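Local coordinates for protein isocitrate dehydrogenase [NAD] subunit 1, mitochondrial (Saccharomyces cerevisiae, PDB 3BLX) that oxidatively decarboxylates isocitrate to 2-oxoglutarate with NAD(+) in the citric acid cycle, as one of two subunit types of an allosteric octamer, and also binds mitochondrial mRNA leaders, at residues A258-G263 against A267-G272; G76-W81 against S92-L97; A105-F110 against A163-D168. All blocks are in the same frame, centred on the assembly; numbering follows the deposited sequence.

In the fold
All three contacts are built on one large mixed sheet of the isocitrate/isopropylmalate dehydrogenase fold. Along the chain contact 2 closes first, then contact 3, and contact 1 comes last. Contact 1 lies mid-sheet. Its strand 267-269 pairs with strand 75-80 of contact 2, and its strand 258-262 pairs with strand 105-111 of contact 3. The centre of contact 1 is about 10 Å from each of the other two centres. The centres of contacts 2 and 3 are about 19 Å apart, and the two do not touch. Each of them packs a helix, 92-99 or 156-172, against the sheet. The late hairpin thus joins earlier parts of the chain near Arg98 and Arg129, which are substrate-binding by similarity.

Contact 1: A258-G263 against A267-G272; sequences AGANFG and AVFEPG
Asn261 and Val268 form the central pair of a beta hairpin, strands 258-262 and 267-269, deep in the large sheet of the dehydrogenase fold. The short strand axes run antiparallel and lie 4.7 Å apart.

Backbone bonds set the register. Asn261 N donates to Val268 O at 2.8 Å, and Val268 N returns a bond to Asn261 O at 2.9 Å, so this is a hydrogen-bonded pair. Past the strand end, Glu270 N donates to Gly259 O at 3.3 Å.

Apolar groups meet on the face that carries Ala260, Phe262, Ala267 and Phe269. CB of Ala260 lies 3.6 Å from CD1 of Phe269. The Phe262 and Phe269 rings meet obliquely, with planes at 84°, and CD2 of Phe262 touches the Ala267 methyl. Helix 289-302 packs on Phe269 through Leu297 and Met298.

Polar side chains meet on the face of Asn261 and Val268. CG of Asn261 lies anti to its carbonyl carbon (chi1 -64°), and the amide crosses toward Glu270. The stronger partner of that carboxylate is Arg274, which makes a salt bridge with OE2. Asn261 OD1 takes a weak bond from Asn106, near the substrate arginine inferred at Arg129. Asn261 ND2 gives Glu270 OE2 a weak bond of 3.2 Å, with amide and carboxylate planes 69° apart.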
loop_
_atom_site.group_PDB
_atom_site.type_symbol
_atom_site.label_atom_id
_atom_site.label_comp_id
_atom_site.label_asym_id
_atom_site.label_seq_id
_atom_site.Cartn_x
_atom_site.Cartn_y
_atom_site.Cartn_z
ATOM N N ALA E 258 31.981 -20.674 1.904
ATOM C CA ALA E 258 31.109 -19.827 1.070
ATOM C C ALA E 258 29.865 -19.382 1.852
ATOM O O ALA E 258 29.449 -20.033 2.798
ATOM C CB ALA E 258 30.711 -20.549 -0.213
ATOM N N GLY E 259 29.272 -18.271 1.452
ATOM C CA GLY E 259 28.109 -17.787 2.145
ATOM C C GLY E 259 27.194 -16.974 1.254
ATOM O O GLY E 259 27.629 -16.424 0.225
ATOM N N ALA E 260 25.925 -16.893 1.665
ATOM C CA ALA E 260 24.943 -16.084 0.968
ATOM C C ALA E 260 23.904 -15.573 1.931
ATOM O O ALA E 260 23.575 -16.229 2.907
ATOM C CB ALA E 260 24.285 -16.896 -0.171
ATOM N N ASN E 261 23.374 -14.403 1.636
ATOM C CA ASN E 261 22.284 -13.847 2.405
ATOM C C ASN E 261 21.095 -13.493 1.523
ATOM O O ASN E 261 21.234 -12.742 0.560
ATOM C CB ASN E 261 22.788 -12.634 3.146
ATOM C CG ASN E 261 23.846 -12.992 4.141
ATOM O OD1 ASN E 261 23.550 -13.514 5.215
ATOM N ND2 ASN E 261 25.091 -12.722 3.793
ATOM N N PHE E 262 19.926 -14.026 1.855
ATOM C CA PHE E 262 18.748 -13.796 1.035
ATOM C C PHE E 262 17.613 -13.087 1.720
ATOM O O PHE E 262 17.341 -13.319 2.898
ATOM C CB PHE E 262 18.230 -15.103 0.541
ATOM C CG PHE E 262 19.200 -15.847 -0.320
ATOM C CD1 PHE E 262 20.077 -16.745 0.242
ATOM C CD2 PHE E 262 19.210 -15.679 -1.698
ATOM C CE1 PHE E 262 20.947 -17.475 -0.553
ATOM C CE2 PHE E 262 20.066 -16.387 -2.492
ATOM C CZ PHE E 262 20.936 -17.302 -1.922
ATOM N N GLY E 263 16.963 -12.216 0.957
ATOM C CA GLY E 263 15.663 -11.665 1.293
ATOM C C GLY E 263 14.698 -12.033 0.178
ATOM O O GLY E 263 15.048 -12.763 -0.735
ATOM N N ALA E 267 19.635 -10.266 -2.714
ATOM C CA ALA E 267 20.576 -11.304 -2.334
ATOM C C ALA E 267 21.940 -10.655 -2.231
ATOM O O ALA E 267 22.314 -9.818 -3.051
ATOM C CB ALA E 267 20.578 -12.418 -3.340
ATOM N N VAL E 268 22.686 -11.029 -1.213
ATOM C CA VAL E 268 24.015 -10.478 -1.031
ATOM C C VAL E 268 24.956 -11.627 -0.709
ATOM O O VAL E 268 24.727 -12.378 0.238
ATOM C CB VAL E 268 24.038 -9.467 0.136
ATOM C CG1 VAL E 268 25.467 -9.133 0.521
ATOM C CG2 VAL E 268 23.253 -8.209 -0.205
ATOM N N PHE E 269 26.009 -11.768 -1.503
ATOM C CA PHE E 269 26.929 -12.894 -1.350
ATOM C C PHE E 269 28.203 -12.481 -0.650
ATOM O O PHE E 269 28.702 -11.389 -0.880
ATOM C CB PHE E 269 27.204 -13.538 -2.708
ATOM C CG PHE E 269 25.973 -14.114 -3.331
ATOM C CD1 PHE E 269 25.651 -15.447 -3.158
ATOM C CD2 PHE E 269 25.085 -13.296 -3.996
ATOM C CE1 PHE E 269 24.501 -15.961 -3.697
ATOM C CE2 PHE E 269 23.927 -13.799 -4.541
ATOM C CZ PHE E 269 23.639 -15.148 -4.393
ATOM N N GLU E 270 28.702 -13.350 0.230
ATOM C CA GLU E 270 29.783 -12.987 1.151
ATOM C C GLU E 270 30.212 -14.203 1.921
ATOM O O GLU E 270 29.401 -15.076 2.194
ATOM C CB GLU E 270 29.324 -11.918 2.147
ATOM C CG GLU E 270 28.631 -12.481 3.379
ATOM C CD GLU E 270 28.549 -11.491 4.558
ATOM O OE1 GLU E 270 29.366 -10.545 4.619
ATOM O OE2 GLU E 270 27.666 -11.665 5.435
ATOM N N PRO E 271 31.493 -14.266 2.281
ATOM C CA PRO E 271 32.048 -15.397 3.036
ATOM C C PRO E 271 31.231 -15.723 4.300
ATOM O O PRO E 271 30.897 -14.841 5.104
ATOM C CB PRO E 271 33.445 -14.911 3.410
ATOM C CG PRO E 271 33.790 -13.904 2.382
ATOM C CD PRO E 271 32.492 -13.214 2.040
ATOM N N GLY E 272 30.934 -17.007 4.466
ATOM C CA GLY E 272 29.977 -17.447 5.435
ATOM C C GLY E 272 30.396 -17.357 6.888
ATOM O O GLY E 272 29.556 -17.529 7.781
#

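Contact 2: G76-W81 against S92-L97; sequences GLKGLW and SLNVAL
Lys78 and Leu93 meet tip to tip where strand 75-80 faces helix 92-99. The Lys78 side chain carries most of the contact. Its CB points at the helix. CG follows anti to the backbone N (chi1 160°), and this sends the chain out from the strand. Neither CB nor CG makes a close contact with the helix. CD is the first atom to touch, 3.7 Å from Leu93 CD1. CE comes next and meets two neighbours, from directions about at right angles. CE of Lys78 is 3.9 Å from the same Leu93 CD1. The other neighbour is Asn94 OD1, 3.8 Å from CE of Lys78. The chain bends at chi3 and chi4, and the ammonium turns off toward polar partners. NZ forms a salt bridge with Asp86 of the short helix 84-88. NZ of Lys78 also makes a weak bond to Gly79 O, 3.5 Å away, and a long, weak ion pair with Glu270. The charge is therefore placed among acidic groups, while CD and CE pack on the Leu93 methyl.

Replacing Lys78 by an alanine would probably leave Asp86 without its salt-bridge mate and open a gap beside the Leu93 methyl.

Leu93 CD1 has a second neighbour in Trp81, whose CZ3 approaches obliquely at 4.2 Å. The tryptophan is fixed at its backbone, where its N bonds to the Asp86 carboxylate. The other atom of the Asn94 amide, ND2, donates to His90 O. The Asn94 side chain also touches Arg274 and lies about 4 Å from that of Arg98. Here an inner strand of the sheet and the first turn of a helix meet in the isocitrate/isopropylmalate dehydrogenase fold, probably beside the substrate site, since Arg98 is inferred by similarity to bind substrate.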
loop_
_atom_site.group_PDB
_atom_site.type_symbol
_atom_site.label_atom_id
_atom_site.label_comp_id
_atom_site.label_asym_id
_atom_site.label_seq_id
_atom_site.Cartn_x
_atom_site.Cartn_y
_atom_site.Cartn_z
ATOM N N GLY E 76 24.266 -8.385 -4.740
ATOM C CA GLY E 76 25.505 -7.800 -4.250
ATOM C C GLY E 76 26.579 -8.789 -3.860
ATOM O O GLY E 76 26.300 -9.924 -3.489
ATOM N N LEU E 77 27.824 -8.344 -3.955
ATOM C CA LEU E 77 28.966 -9.131 -3.509
ATOM C C LEU E 77 29.662 -8.273 -2.480
ATOM O O LEU E 77 29.987 -7.118 -2.732
ATOM C CB LEU E 77 29.918 -9.454 -4.669
ATOM C CG LEU E 77 30.616 -10.819 -4.655
ATOM C CD1 LEU E 77 32.008 -10.699 -5.183
ATOM C CD2 LEU E 77 30.694 -11.369 -3.292
ATOM N N LYS E 78 29.892 -8.846 -1.320
ATOM C CA LYS E 78 30.358 -8.078 -0.199
ATOM C C LYS E 78 31.597 -8.712 0.429
ATOM O O LYS E 78 31.617 -9.905 0.674
ATOM C CB LYS E 78 29.209 -7.939 0.801
ATOM C CG LYS E 78 29.589 -7.592 2.204
ATOM C CD LYS E 78 28.378 -7.076 2.945
ATOM C CE LYS E 78 28.388 -7.486 4.433
ATOM N NZ LYS E 78 29.725 -7.322 5.083
ATOM N N GLY E 79 32.627 -7.898 0.675
ATOM C CA GLY E 79 33.828 -8.339 1.378
ATOM C C GLY E 79 33.712 -8.260 2.897
ATOM O O GLY E 79 32.614 -8.336 3.453
ATOM N N LEU E 80 34.835 -8.106 3.586
ATOM C CA LEU E 80 34.800 -8.087 5.044
ATOM C C LEU E 80 35.339 -6.804 5.638
ATOM O O LEU E 80 36.195 -6.166 5.047
ATOM C CB LEU E 80 35.635 -9.223 5.623
ATOM C CG LEU E 80 35.173 -10.652 5.441
ATOM C CD1 LEU E 80 33.649 -10.685 5.338
ATOM C CD2 LEU E 80 35.856 -11.238 4.216
ATOM N N TRP E 81 34.813 -6.442 6.802
ATOM C CA TRP E 81 35.548 -5.650 7.781
ATOM C C TRP E 81 35.914 -6.563 8.935
ATOM O O TRP E 81 35.074 -7.318 9.442
ATOM C CB TRP E 81 34.719 -4.507 8.314
ATOM C CG TRP E 81 34.640 -3.409 7.370
ATOM C CD1 TRP E 81 35.437 -2.307 7.322
ATOM C CD2 TRP E 81 33.720 -3.299 6.293
ATOM N NE1 TRP E 81 35.064 -1.503 6.276
ATOM C CE2 TRP E 81 34.011 -2.093 5.626
ATOM C CE3 TRP E 81 32.672 -4.103 5.827
ATOM C CZ2 TRP E 81 33.290 -1.664 4.522
ATOM C CZ3 TRP E 81 31.957 -3.682 4.734
ATOM C CH2 TRP E 81 32.269 -2.470 4.087
ATOM N N SER E 92 26.652 -0.916 11.217
ATOM C CA SER E 92 25.653 -0.217 10.425
ATOM C C SER E 92 25.196 -0.918 9.152
ATOM O O SER E 92 24.002 -0.910 8.836
ATOM C CB SER E 92 26.127 1.204 10.123
ATOM O OG SER E 92 25.896 2.058 11.229
ATOM N N LEU E 93 26.138 -1.529 8.441
ATOM C CA LEU E 93 25.836 -2.143 7.160
ATOM C C LEU E 93 24.896 -3.312 7.320
ATOM O O LEU E 93 23.866 -3.386 6.638
ATOM C CB LEU E 93 27.114 -2.616 6.461
ATOM C CG LEU E 93 27.194 -2.437 4.944
ATOM C CD1 LEU E 93 27.822 -3.664 4.335
ATOM C CD2 LEU E 93 25.822 -2.129 4.286
ATOM N N ASN E 94 25.262 -4.220 8.215
ATOM C CA ASN E 94 24.462 -5.404 8.474
ATOM C C ASN E 94 23.064 -5.086 9.016
ATOM O O ASN E 94 22.109 -5.791 8.719
ATOM C CB ASN E 94 25.190 -6.347 9.419
ATOM C CG ASN E 94 26.377 -7.018 8.780
ATOM O OD1 ASN E 94 26.317 -7.486 7.649
ATOM N ND2 ASN E 94 27.465 -7.080 9.513
ATOM N N VAL E 95 22.918 -4.036 9.811
ATOM C CA VAL E 95 21.607 -3.780 10.324
ATOM C C VAL E 95 20.792 -3.150 9.213
ATOM O O VAL E 95 19.609 -3.436 9.071
ATOM C CB VAL E 95 21.564 -2.974 11.691
ATOM C CG1 VAL E 95 22.828 -3.124 12.467
ATOM C CG2 VAL E 95 21.238 -1.525 11.485
ATOM N N ALA E 96 21.432 -2.324 8.394
ATOM C CA ALA E 96 20.737 -1.733 7.254
ATOM C C ALA E 96 20.197 -2.801 6.299
ATOM O O ALA E 96 19.052 -2.731 5.869
ATOM C CB ALA E 96 21.632 -0.775 6.545
ATOM N N LEU E 97 21.024 -3.788 5.985
ATOM C CA LEU E 97 20.622 -4.886 5.120
ATOM C C LEU E 97 19.478 -5.666 5.727
ATOM O O LEU E 97 18.627 -6.196 5.035
ATOM C CB LEU E 97 21.791 -5.842 4.861
ATOM C CG LEU E 97 22.688 -5.563 3.650
ATOM C CD1 LEU E 97 22.693 -4.120 3.283
ATOM C CD2 LEU E 97 24.083 -6.038 3.949
#

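Contact 3: A105-F110 against A163-D168; sequences ANVALF and ARFAFD
Ala105 sets its methyl squarely on the ring of Phe165. Ala105 CB stands 3.7 Å from the centroid of the Phe165 ring and 2° off the ring normal, a CH-pi contact centred on one face. All six ring carbons lie at nearly the same distance from it. This is the tight part of the contact. The ring reaches the strand because CG of Phe165 is anti to the backbone N (chi1 178°), which stretches the side chain away from the helix. At its far end the ring meets Val107. There CG2 of the valine lies 3.7 Å from CE2 of Phe165, and CZ is almost as near. This approach is oblique, and it places the valine branch by the outer part of the ring while the alanine covers the middle.

Strand 105-111 belongs to the large sheet of the isocitrate/isopropylmalate dehydrogenase fold, and helix 156-172 packs against it. The same helix adds Ile162 beside Ala105 and Phe169 beside Val107. Both strand residues point at the helix, whereas Asn106 between them points away.

The backbones themselves stay apart. The nearest CA atoms, those of Ala105 and Phe165, are 7.5 Å from each other. The contact is small, burying 120 Å² in all, and it rests on three side chains. Away from the strand the helix is more polar and more open to solvent. Arg164 extends away from the strand to a salt bridge with Glu205. Asp168, which is exposed, accepts a hydrogen bond at OD1 from Tyr206 OH.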
loop_
_atom_site.group_PDB
_atom_site.type_symbol
_atom_site.label_atom_id
_atom_site.label_comp_id
_atom_site.label_asym_id
_atom_site.label_seq_id
_atom_site.Cartn_x
_atom_site.Cartn_y
_atom_site.Cartn_z
ATOM N N ALA E 105 17.694 -14.469 5.689
ATOM C CA ALA E 105 18.226 -15.820 5.714
ATOM C C ALA E 105 19.705 -15.813 5.407
ATOM O O ALA E 105 20.112 -15.440 4.317
ATOM C CB ALA E 105 17.474 -16.697 4.715
ATOM N N ASN E 106 20.503 -16.192 6.389
ATOM C CA ASN E 106 21.929 -16.299 6.186
ATOM C C ASN E 106 22.284 -17.776 5.937
ATOM O O ASN E 106 21.854 -18.625 6.662
ATOM C CB ASN E 106 22.707 -15.671 7.353
ATOM C CG ASN E 106 24.196 -16.059 7.339
ATOM O OD1 ASN E 106 24.754 -16.524 8.344
ATOM N ND2 ASN E 106 24.837 -15.891 6.184
ATOM N N VAL E 107 23.008 -18.071 4.865
ATOM C CA VAL E 107 23.382 -19.431 4.530
ATOM C C VAL E 107 24.907 -19.536 4.511
ATOM O O VAL E 107 25.577 -18.711 3.907
ATOM C CB VAL E 107 22.927 -19.809 3.125
ATOM C CG1 VAL E 107 23.118 -21.286 2.914
ATOM C CG2 VAL E 107 21.490 -19.433 2.913
ATOM N N ALA E 108 25.447 -20.554 5.175
ATOM C CA ALA E 108 26.868 -20.855 5.113
ATOM C C ALA E 108 27.099 -22.303 4.656
ATOM O O ALA E 108 26.473 -23.255 5.138
ATOM C CB ALA E 108 27.527 -20.595 6.429
ATOM N N LEU E 109 27.984 -22.482 3.689
ATOM C CA LEU E 109 28.232 -23.833 3.189
ATOM C C LEU E 109 29.558 -24.363 3.715
ATOM O O LEU E 109 30.613 -23.752 3.508
ATOM C CB LEU E 109 28.222 -23.859 1.669
ATOM C CG LEU E 109 26.999 -23.234 1.016
ATOM C CD1 LEU E 109 27.073 -23.352 -0.511
ATOM C CD2 LEU E 109 25.786 -23.947 1.558
ATOM N N PHE E 110 29.506 -25.489 4.411
ATOM C CA PHE E 110 30.719 -26.109 4.923
ATOM C C PHE E 110 31.045 -27.436 4.215
ATOM O O PHE E 110 30.701 -28.513 4.705
ATOM C CB PHE E 110 30.597 -26.309 6.429
ATOM C CG PHE E 110 30.317 -25.059 7.160
ATOM C CD1 PHE E 110 29.021 -24.758 7.555
ATOM C CD2 PHE E 110 31.342 -24.164 7.440
ATOM C CE1 PHE E 110 28.741 -23.594 8.247
ATOM C CE2 PHE E 110 31.074 -22.994 8.115
ATOM C CZ PHE E 110 29.762 -22.702 8.527
ATOM N N ALA E 163 11.747 -21.373 7.969
ATOM C CA ALA E 163 11.452 -22.785 7.722
ATOM C C ALA E 163 11.275 -23.062 6.231
ATOM O O ALA E 163 11.841 -24.013 5.695
ATOM C CB ALA E 163 10.211 -23.197 8.452
ATOM N N ARG E 164 10.468 -22.244 5.560
ATOM C CA ARG E 164 10.180 -22.527 4.166
ATOM C C ARG E 164 11.436 -22.293 3.375
ATOM O O ARG E 164 11.711 -22.992 2.392
ATOM C CB ARG E 164 9.023 -21.680 3.629
ATOM C CG ARG E 164 7.722 -22.047 4.303
ATOM C CD ARG E 164 6.519 -21.363 3.682
ATOM N NE ARG E 164 5.314 -21.912 4.291
ATOM C CZ ARG E 164 4.561 -21.270 5.175
ATOM N NH1 ARG E 164 4.846 -20.018 5.548
ATOM N NH2 ARG E 164 3.502 -21.878 5.675
ATOM N N PHE E 165 12.223 -21.323 3.817
ATOM C CA PHE E 165 13.470 -21.055 3.119
ATOM C C PHE E 165 14.379 -22.280 3.177
ATOM O O PHE E 165 14.924 -22.714 2.161
ATOM C CB PHE E 165 14.214 -19.860 3.704
ATOM C CG PHE E 165 15.511 -19.610 3.025
ATOM C CD1 PHE E 165 15.583 -18.736 1.951
ATOM C CD2 PHE E 165 16.652 -20.301 3.412
ATOM C CE1 PHE E 165 16.783 -18.536 1.285
ATOM C CE2 PHE E 165 17.856 -20.117 2.760
ATOM C CZ PHE E 165 17.921 -19.227 1.685
ATOM N N ALA E 166 14.539 -22.814 4.379
ATOM C CA ALA E 166 15.387 -23.976 4.604
ATOM C C ALA E 166 14.911 -25.190 3.804
ATOM O O ALA E 166 15.717 -25.884 3.163
ATOM C CB ALA E 166 15.455 -24.320 6.088
ATOM N N PHE E 167 13.609 -25.448 3.818
ATOM C CA PHE E 167 13.086 -26.599 3.100
ATOM C C PHE E 167 13.188 -26.409 1.608
ATOM O O PHE E 167 13.586 -27.332 0.901
ATOM C CB PHE E 167 11.662 -26.894 3.531
ATOM C CG PHE E 167 11.581 -27.520 4.886
ATOM C CD1 PHE E 167 12.176 -28.752 5.130
ATOM C CD2 PHE E 167 10.924 -26.883 5.916
ATOM C CE1 PHE E 167 12.096 -29.351 6.383
ATOM C CE2 PHE E 167 10.845 -27.474 7.177
ATOM C CZ PHE E 167 11.439 -28.715 7.408
ATOM N N ASP E 168 12.851 -25.211 1.125
ATOM C CA ASP E 168 12.981 -24.918 -0.308
ATOM C C ASP E 168 14.407 -25.077 -0.792
ATOM O O ASP E 168 14.641 -25.393 -1.954
ATOM C CB ASP E 168 12.491 -23.521 -0.638
ATOM C CG ASP E 168 10.969 -23.418 -0.658
ATOM O OD1 ASP E 168 10.299 -24.441 -0.959
ATOM O OD2 ASP E 168 10.445 -22.305 -0.382
#